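Local atomic coordinates of 373aa long hypothetical citrate synthase (Sulfolobus tokodaii, PDB entry 1VGP), a protein that is probably a member of the citrate synthase family, with a largely helical fold in an assembly of two chains. Residues I50-L55 and N62-K67; N42-S47 and E66-E71. All blocks are in the same frame, centred on the assembly; numbering follows the deposited sequence.

In the fold
Interactions 1 and 2 show how two consecutive helices, 43-52 and 58-70, can be joined by contacts of different character. Their centres lie about 7 Å apart, on the same side of the chain's centre. Interaction 1 pairs the end of the first helix with the middle of the second through aromatic and aliphatic groups; interaction 2 pairs the start of the first with the end of the second and adds a charged pair. Phe64 links them, its CZ lying 3.9 Å from CB of Ser47. Arg373 of the second subunit meets both neighbourhoods, packing on Leu55 and forming a salt bridge with Glu45.

Interaction 1 of 2, residues I50-L55 and N62-K67; sequences ILYGKL and NWFQEK
Leu51 and Tyr52, in the last turn of helix 43-52, meet Phe64 and Trp63 of helix 58-70 with no hydrogen bond between the two segments. The aliphatic part of the contact is one branch of Leu51: CD1 comes to the edge of the Phe64 ring, near its plane, at 3.9 Å from CE1, and the two side chains cross at about a right angle.

The aromatic part centres on Tyr52. Its CE2 lies 4.1 Å from Phe64 CD1, which sits at the edge of the tyrosine ring. The same CE2 is 4.2 Å from Trp63 CZ3, so that one ring carbon serves both aromatic neighbours. Both Trp63 and Phe64 place CG anti to the backbone N (chi1 168° and 179°), and this sends the two consecutive rings across to the tyrosine. Within its own segment, Leu51 CB lies over one face of the Tyr52 ring, 4.1 Å above the plane and over its centre. Similarly, the methylene CG of Lys67 lies above one face of Trp63, offset toward the rim.

The polar end of Tyr52 is the exception to this apolar character. OH lies in the plane of the indole, at its edge, 3.6 Å from Trp63 CH2, but its hydrogen bond goes elsewhere, to Asp114 OD2.

Helix 113-135 lies beside the contact, offering Ile118 to Leu51 and Phe64 and Ile115 to Trp63, while helix 327-346 meets the end of helix 43-52 through Val340 on Leu51 and Met344 on Tyr52.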
ATOM      1  N   ILE A  50      -0.121 -15.970  17.627  1.00 34.60           N
ATOM      2  CA  ILE A  50      -0.738 -15.602  16.374  1.00 34.03           C
ATOM      3  C   ILE A  50       0.261 -15.704  15.236  1.00 34.60           C
ATOM      4  O   ILE A  50      -0.091 -16.160  14.152  1.00 35.26           O
ATOM      5  CB  ILE A  50      -1.366 -14.192  16.492  1.00 34.20           C
ATOM      6  CG1 ILE A  50      -2.825 -14.360  16.917  1.00 35.32           C
ATOM      7  CG2 ILE A  50      -1.281 -13.433  15.176  1.00 32.90           C
ATOM      8  CD1 ILE A  50      -3.565 -13.082  17.115  1.00 43.23           C
ATOM      9  N   LEU A  51       1.509 -15.313  15.479  1.00 33.67           N
ATOM     10  CA  LEU A  51       2.533 -15.471  14.450  1.00 35.11           C
ATOM     11  C   LEU A  51       2.832 -16.946  14.158  1.00 35.15           C
ATOM     12  O   LEU A  51       2.975 -17.337  13.007  1.00 35.80           O
ATOM     13  CB  LEU A  51       3.834 -14.771  14.860  1.00 35.03           C
ATOM     14  CG  LEU A  51       3.868 -13.240  14.950  1.00 35.64           C
ATOM     15  CD1 LEU A  51       5.292 -12.795  15.211  1.00 32.35           C
ATOM     16  CD2 LEU A  51       3.343 -12.625  13.668  1.00 35.45           C
ATOM     17  N   TYR A  52       2.931 -17.765  15.198  1.00 36.03           N
ATOM     18  CA  TYR A  52       3.462 -19.116  15.037  1.00 35.48           C
ATOM     19  C   TYR A  52       2.425 -20.219  15.192  1.00 35.29           C
ATOM     20  O   TYR A  52       2.708 -21.376  14.912  1.00 37.13           O
ATOM     21  CB  TYR A  52       4.596 -19.339  16.024  1.00 34.11           C
ATOM     22  CG  TYR A  52       5.755 -18.408  15.795  1.00 34.71           C
ATOM     23  CD1 TYR A  52       6.402 -18.373  14.562  1.00 35.66           C
ATOM     24  CD2 TYR A  52       6.203 -17.554  16.801  1.00 34.29           C
ATOM     25  CE1 TYR A  52       7.471 -17.510  14.328  1.00 36.75           C
ATOM     26  CE2 TYR A  52       7.270 -16.687  16.582  1.00 36.33           C
ATOM     27  CZ  TYR A  52       7.900 -16.668  15.344  1.00 37.01           C
ATOM     28  OH  TYR A  52       8.957 -15.818  15.114  1.00 34.29           O
ATOM     29  N   GLY A  53       1.228 -19.869  15.650  1.00 35.15           N
ATOM     30  CA  GLY A  53       0.138 -20.833  15.647  1.00 35.12           C
ATOM     31  C   GLY A  53       0.075 -21.741  16.864  1.00 35.89           C
ATOM     32  O   GLY A  53      -0.691 -22.700  16.876  1.00 36.55           O
ATOM     33  N   LYS A  54       0.869 -21.456  17.892  1.00 37.03           N
ATOM     34  CA  LYS A  54       0.719 -22.170  19.155  1.00 37.92           C
ATOM     35  C   LYS A  54       1.278 -21.364  20.323  1.00 36.70           C
ATOM     36  O   LYS A  54       2.142 -20.508  20.131  1.00 36.08           O
ATOM     37  CB  LYS A  54       1.415 -23.535  19.087  1.00 39.97           C
ATOM     38  CG  LYS A  54       2.871 -23.475  18.642  1.00 46.46           C
ATOM     39  CD  LYS A  54       3.830 -23.938  19.741  1.00 50.31           C
ATOM     40  CE  LYS A  54       5.290 -23.781  19.307  1.00 51.62           C
ATOM     41  NZ  LYS A  54       6.189 -24.792  19.942  1.00 53.84           N
ATOM     42  N   LEU A  55       0.768 -21.634  21.524  1.00 35.26           N
ATOM     43  CA  LEU A  55       1.283 -21.007  22.733  1.00 34.05           C
ATOM     44  C   LEU A  55       2.727 -21.437  22.911  1.00 35.51           C
ATOM     45  O   LEU A  55       3.055 -22.607  22.711  1.00 34.22           O
ATOM     46  CB  LEU A  55       0.461 -21.438  23.949  1.00 33.36           C
ATOM     47  CG  LEU A  55      -1.023 -21.056  23.948  1.00 31.83           C
ATOM     48  CD1 LEU A  55      -1.747 -21.868  24.993  1.00 32.12           C
ATOM     49  CD2 LEU A  55      -1.187 -19.562  24.221  1.00 31.12           C
ATOM     50  N   ASN A  62      10.593 -16.685  25.906  1.00 51.00           N
ATOM     51  CA  ASN A  62      11.707 -15.927  26.453  1.00 52.01           C
ATOM     52  C   ASN A  62      12.556 -15.414  25.295  1.00 51.38           C
ATOM     53  O   ASN A  62      13.009 -14.268  25.304  1.00 50.45           O
ATOM     54  CB  ASN A  62      12.544 -16.815  27.369  1.00 57.40           C
ATOM     55  CG  ASN A  62      12.799 -16.173  28.715  1.00 62.79           C
ATOM     56  OD1 ASN A  62      11.873 -15.659  29.352  1.00 65.83           O
ATOM     57  ND2 ASN A  62      14.054 -16.194  29.160  1.00 63.69           N
ATOM     58  N   TRP A  63      12.759 -16.271  24.298  1.00 50.04           N
ATOM     59  CA  TRP A  63      13.401 -15.862  23.069  1.00 49.49           C
ATOM     60  C   TRP A  63      12.590 -14.769  22.389  1.00 48.95           C
ATOM     61  O   TRP A  63      13.145 -13.824  21.827  1.00 49.17           O
ATOM     62  CB  TRP A  63      13.537 -17.052  22.120  1.00 51.60           C
ATOM     63  CG  TRP A  63      13.923 -16.642  20.732  1.00 55.82           C
ATOM     64  CD1 TRP A  63      15.178 -16.348  20.283  1.00 56.56           C
ATOM     65  CD2 TRP A  63      13.049 -16.442  19.624  1.00 56.22           C
ATOM     66  NE1 TRP A  63      15.140 -15.982  18.965  1.00 58.12           N
ATOM     67  CE2 TRP A  63      13.834 -16.034  18.527  1.00 56.88           C
ATOM     68  CE3 TRP A  63      11.665 -16.579  19.439  1.00 56.62           C
ATOM     69  CZ2 TRP A  63      13.300 -15.748  17.273  1.00 57.16           C
ATOM     70  CZ3 TRP A  63      11.125 -16.296  18.192  1.00 56.67           C
ATOM     71  CH2 TRP A  63      11.941 -15.891  17.125  1.00 56.01           C
ATOM     72  N   PHE A  64      11.270 -14.907  22.440  1.00 47.71           N
ATOM     73  CA  PHE A  64      10.395 -14.079  21.628  1.00 45.72           C
ATOM     74  C   PHE A  64      10.338 -12.654  22.148  1.00 46.27           C
ATOM     75  O   PHE A  64      10.494 -11.701  21.391  1.00 45.87           O
ATOM     76  CB  PHE A  64       8.982 -14.661  21.586  1.00 41.96           C
ATOM     77  CG  PHE A  64       8.024 -13.836  20.784  1.00 40.23           C
ATOM     78  CD1 PHE A  64       8.087 -13.828  19.397  1.00 37.95           C
ATOM     79  CD2 PHE A  64       7.078 -13.034  21.416  1.00 39.28           C
ATOM     80  CE1 PHE A  64       7.225 -13.033  18.647  1.00 36.28           C
ATOM     81  CE2 PHE A  64       6.210 -12.232  20.673  1.00 38.32           C
ATOM     82  CZ  PHE A  64       6.285 -12.233  19.288  1.00 37.94           C
ATOM     83  N   GLN A  65      10.113 -12.501  23.444  1.00 48.01           N
ATOM     84  CA  GLN A  65      10.080 -11.167  24.020  1.00 50.75           C
ATOM     85  C   GLN A  65      11.479 -10.602  24.174  1.00 50.76           C
ATOM     86  O   GLN A  65      11.647  -9.444  24.525  1.00 51.53           O
ATOM     87  CB  GLN A  65       9.358 -11.174  25.369  1.00 52.15           C
ATOM     88  CG  GLN A  65       9.839 -12.215  26.348  1.00 53.12           C
ATOM     89  CD  GLN A  65       8.799 -12.539  27.406  1.00 56.16           C
ATOM     90  OE1 GLN A  65       9.131 -13.025  28.485  1.00 57.61           O
ATOM     91  NE2 GLN A  65       7.532 -12.272  27.099  1.00 56.45           N
ATOM     92  N   GLU A  66      12.489 -11.416  23.907  1.00 52.35           N
ATOM     93  CA  GLU A  66      13.854 -10.909  23.870  1.00 54.70           C
ATOM     94  C   GLU A  66      14.048 -10.108  22.584  1.00 54.95           C
ATOM     95  O   GLU A  66      14.548  -8.987  22.612  1.00 54.21           O
ATOM     96  CB  GLU A  66      14.833 -12.089  23.935  1.00 58.61           C
ATOM     97  CG  GLU A  66      16.156 -11.888  23.203  1.00 67.27           C
ATOM     98  CD  GLU A  66      17.322 -12.607  23.876  1.00 71.62           C
ATOM     99  OE1 GLU A  66      17.105 -13.723  24.417  1.00 71.23           O
ATOM    100  OE2 GLU A  66      18.446 -12.058  23.864  1.00 71.51           O
ATOM    101  N   LYS A  67      13.632 -10.687  21.462  1.00 55.21           N
ATOM    102  CA  LYS A  67      13.696  -9.998  20.182  1.00 56.03           C
ATOM    103  C   LYS A  67      12.886  -8.704  20.247  1.00 56.14           C
ATOM    104  O   LYS A  67      13.235  -7.699  19.614  1.00 56.30           O
ATOM    105  CB  LYS A  67      13.143 -10.901  19.064  1.00 54.77           C
ATOM    106  CG  LYS A  67      14.085 -12.016  18.607  1.00 55.01           C
ATOM    107  CD  LYS A  67      15.395 -11.461  18.049  1.00 55.97           C
ATOM    108  CE  LYS A  67      15.936 -12.325  16.919  1.00 56.40           C
ATOM    109  NZ  LYS A  67      16.067 -13.745  17.327  1.00 58.64           N
TER

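Interaction 2 of 2, residues N42-S47 and E66-E71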
ATOM      1  N   ASN A  42      -0.904 -12.215  27.679  1.00 28.42           N
ATOM      2  CA  ASN A  42      -0.444 -10.845  27.478  1.00 28.95           C
ATOM      3  C   ASN A  42      -0.131 -10.607  26.012  1.00 30.83           C
ATOM      4  O   ASN A  42      -0.178 -11.541  25.188  1.00 27.98           O
ATOM      5  CB  ASN A  42       0.819 -10.584  28.282  1.00 30.28           C
ATOM      6  CG  ASN A  42       1.887 -11.625  28.026  1.00 34.21           C
ATOM      7  OD1 ASN A  42       2.564 -11.613  26.998  1.00 35.03           O
ATOM      8  ND2 ASN A  42       2.033 -12.551  28.967  1.00 35.62           N
ATOM      9  N   PHE A  43       0.214  -9.362  25.686  1.00 30.95           N
ATOM     10  CA  PHE A  43       0.465  -9.000  24.293  1.00 30.73           C
ATOM     11  C   PHE A  43       1.553  -9.864  23.668  1.00 29.93           C
ATOM     12  O   PHE A  43       1.363 -10.413  22.589  1.00 29.10           O
ATOM     13  CB  PHE A  43       0.868  -7.530  24.169  1.00 29.29           C
ATOM     14  CG  PHE A  43       1.075  -7.092  22.749  1.00 28.60           C
ATOM     15  CD1 PHE A  43      -0.017  -6.750  21.946  1.00 28.97           C
ATOM     16  CD2 PHE A  43       2.356  -7.042  22.198  1.00 26.19           C
ATOM     17  CE1 PHE A  43       0.164  -6.361  20.620  1.00 29.25           C
ATOM     18  CE2 PHE A  43       2.547  -6.656  20.876  1.00 24.84           C
ATOM     19  CZ  PHE A  43       1.449  -6.313  20.084  1.00 27.99           C
ATOM     20  N   GLU A  44       2.690  -9.972  24.348  1.00 30.75           N
ATOM     21  CA  GLU A  44       3.799 -10.776  23.854  1.00 32.70           C
ATOM     22  C   GLU A  44       3.421 -12.224  23.573  1.00 32.93           C
ATOM     23  O   GLU A  44       3.704 -12.741  22.485  1.00 33.42           O
ATOM     24  CB  GLU A  44       4.955 -10.736  24.838  1.00 34.71           C
ATOM     25  CG  GLU A  44       5.748  -9.452  24.766  1.00 40.19           C
ATOM     26  CD  GLU A  44       5.755  -8.697  26.068  1.00 43.93           C
ATOM     27  OE1 GLU A  44       4.765  -8.819  26.824  1.00 49.04           O
ATOM     28  OE2 GLU A  44       6.750  -7.980  26.330  1.00 47.23           O
ATOM     29  N   GLU A  45       2.785 -12.886  24.538  1.00 31.36           N
ATOM     30  CA  GLU A  45       2.404 -14.279  24.352  1.00 30.90           C
ATOM     31  C   GLU A  45       1.373 -14.428  23.244  1.00 31.76           C
ATOM     32  O   GLU A  45       1.491 -15.323  22.404  1.00 32.78           O
ATOM     33  CB  GLU A  45       1.851 -14.872  25.647  1.00 32.04           C
ATOM     34  CG  GLU A  45       1.345 -16.290  25.474  1.00 35.15           C
ATOM     35  CD  GLU A  45       0.994 -16.951  26.782  1.00 37.98           C
ATOM     36  OE1 GLU A  45      -0.169 -16.799  27.217  1.00 38.51           O
ATOM     37  OE2 GLU A  45       1.873 -17.619  27.373  1.00 39.27           O
ATOM     38  N   VAL A  46       0.366 -13.557  23.234  1.00 31.59           N
ATOM     39  CA  VAL A  46      -0.665 -13.605  22.193  1.00 31.00           C
ATOM     40  C   VAL A  46      -0.097 -13.357  20.795  1.00 30.99           C
ATOM     41  O   VAL A  46      -0.533 -13.976  19.817  1.00 32.30           O
ATOM     42  CB  VAL A  46      -1.781 -12.574  22.461  1.00 29.64           C
ATOM     43  CG1 VAL A  46      -2.745 -12.542  21.296  1.00 27.60           C
ATOM     44  CG2 VAL A  46      -2.513 -12.931  23.752  1.00 29.19           C
ATOM     45  N   SER A  47       0.880 -12.464  20.699  1.00 29.67           N
ATOM     46  CA  SER A  47       1.546 -12.213  19.429  1.00 31.58           C
ATOM     47  C   SER A  47       2.265 -13.459  18.905  1.00 32.06           C
ATOM     48  O   SER A  47       2.180 -13.784  17.713  1.00 34.28           O
ATOM     49  CB  SER A  47       2.537 -11.059  19.574  1.00 28.21           C
ATOM     50  OG  SER A  47       1.849  -9.841  19.805  1.00 29.76           O
ATOM     51  N   GLU A  66      12.489 -11.416  23.907  1.00 52.35           N
ATOM     52  CA  GLU A  66      13.854 -10.909  23.870  1.00 54.70           C
ATOM     53  C   GLU A  66      14.048 -10.108  22.584  1.00 54.95           C
ATOM     54  O   GLU A  66      14.548  -8.987  22.612  1.00 54.21           O
ATOM     55  CB  GLU A  66      14.833 -12.089  23.935  1.00 58.61           C
ATOM     56  CG  GLU A  66      16.156 -11.888  23.203  1.00 67.27           C
ATOM     57  CD  GLU A  66      17.322 -12.607  23.876  1.00 71.62           C
ATOM     58  OE1 GLU A  66      17.105 -13.723  24.417  1.00 71.23           O
ATOM     59  OE2 GLU A  66      18.446 -12.058  23.864  1.00 71.51           O
ATOM     60  N   LYS A  67      13.632 -10.687  21.462  1.00 55.21           N
ATOM     61  CA  LYS A  67      13.696  -9.998  20.182  1.00 56.03           C
ATOM     62  C   LYS A  67      12.886  -8.704  20.247  1.00 56.14           C
ATOM     63  O   LYS A  67      13.235  -7.699  19.614  1.00 56.30           O
ATOM     64  CB  LYS A  67      13.143 -10.901  19.064  1.00 54.77           C
ATOM     65  CG  LYS A  67      14.085 -12.016  18.607  1.00 55.01           C
ATOM     66  CD  LYS A  67      15.395 -11.461  18.049  1.00 55.97           C
ATOM     67  CE  LYS A  67      15.936 -12.325  16.919  1.00 56.40           C
ATOM     68  NZ  LYS A  67      16.067 -13.745  17.327  1.00 58.64           N
ATOM     69  N   LEU A  68      11.810  -8.739  21.025  1.00 55.37           N
ATOM     70  CA  LEU A  68      10.815  -7.682  21.011  1.00 56.10           C
ATOM     71  C   LEU A  68      11.296  -6.420  21.721  1.00 58.24           C
ATOM     72  O   LEU A  68      10.924  -5.310  21.327  1.00 59.77           O
ATOM     73  CB  LEU A  68       9.523  -8.171  21.666  1.00 54.58           C
ATOM     74  CG  LEU A  68       8.365  -8.624  20.776  1.00 52.46           C
ATOM     75  CD1 LEU A  68       7.165  -8.959  21.653  1.00 50.92           C
ATOM     76  CD2 LEU A  68       8.004  -7.534  19.793  1.00 50.15           C
ATOM     77  N   ARG A  69      12.110  -6.583  22.764  1.00 59.29           N
ATOM     78  CA  ARG A  69      12.703  -5.436  23.454  1.00 59.98           C
ATOM     79  C   ARG A  69      13.998  -5.012  22.773  1.00 60.28           C
ATOM     80  O   ARG A  69      14.376  -3.838  22.808  1.00 59.34           O
ATOM     81  CB  ARG A  69      13.001  -5.764  24.925  1.00 61.29           C
ATOM     82  CG  ARG A  69      12.253  -6.948  25.498  1.00 64.66           C
ATOM     83  CD  ARG A  69      10.813  -6.601  25.828  1.00 66.97           C
ATOM     84  NE  ARG A  69      10.120  -7.662  26.562  1.00 68.78           N
ATOM     85  CZ  ARG A  69      10.395  -8.017  27.815  1.00 68.57           C
ATOM     86  NH1 ARG A  69      11.456  -7.511  28.437  1.00 67.67           N
ATOM     87  NH2 ARG A  69       9.591  -8.861  28.460  1.00 65.50           N
ATOM     88  N   GLU A  70      14.668  -5.983  22.160  1.00 60.96           N
ATOM     89  CA  GLU A  70      15.957  -5.774  21.512  1.00 62.05           C
ATOM     90  C   GLU A  70      15.882  -4.739  20.393  1.00 61.71           C
ATOM     91  O   GLU A  70      16.852  -4.035  20.136  1.00 62.93           O
ATOM     92  CB  GLU A  70      16.464  -7.103  20.939  1.00 66.46           C
ATOM     93  CG  GLU A  70      17.939  -7.398  21.191  1.00 72.00           C
ATOM     94  CD  GLU A  70      18.155  -8.637  22.061  1.00 74.93           C
ATOM     95  OE1 GLU A  70      18.099  -8.512  23.306  1.00 76.31           O
ATOM     96  OE2 GLU A  70      18.377  -9.730  21.496  1.00 74.69           O
ATOM     97  N   GLU A  71      14.736  -4.645  19.728  1.00 60.60           N
ATOM     98  CA  GLU A  71      14.648  -3.874  18.489  1.00 58.98           C
ATOM     99  C   GLU A  71      13.634  -2.735  18.538  1.00 55.44           C
ATOM    100  O   GLU A  71      13.054  -2.383  17.516  1.00 55.63           O
ATOM    101  CB  GLU A  71      14.293  -4.799  17.323  1.00 62.97           C
ATOM    102  CG  GLU A  71      15.440  -5.661  16.831  1.00 64.78           C
ATOM    103  CD  GLU A  71      16.479  -4.866  16.060  1.00 67.38           C
ATOM    104  OE1 GLU A  71      16.090  -4.073  15.180  1.00 69.73           O
ATOM    105  OE2 GLU A  71      17.687  -5.039  16.339  1.00 68.18           O
TER
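Glu44 crosses to helix 58-70 with two different parts of its side chain. The packed part is aliphatic and buried: CG meets Leu68 CD1 at 3.5 Å, the two side chains passing at a slant. Ile118 and Ser122 of helix 113-135 also touch this leucine. A bend at chi2 (120°) brings the carboxylate alongside Arg69.

Glu44 stands in the first turn of helix 43-52, where Asn42 is the N-cap. Asn42 OD1 accepts from Glu45 N at 2.8 Å in a nearly straight bond (167°), the donor standing above the carbonyl plane. Phe43 O, in the same turn, accepts from both N and OG of Ser47, one turn further on. A carboxylate so close to a helix start would probably be stabilised by the amide dipoles there.

The partly exposed side of the contact is looser. Arg69 NE reaches Glu44 OE2 at 3.4 Å in a weak hydrogen bond that forms part of a salt bridge, with the carboxylate and guanidinium planes 46° apart. The stronger polar partner of this oxygen is the backbone N of His149, whose ring stacks on Phe43.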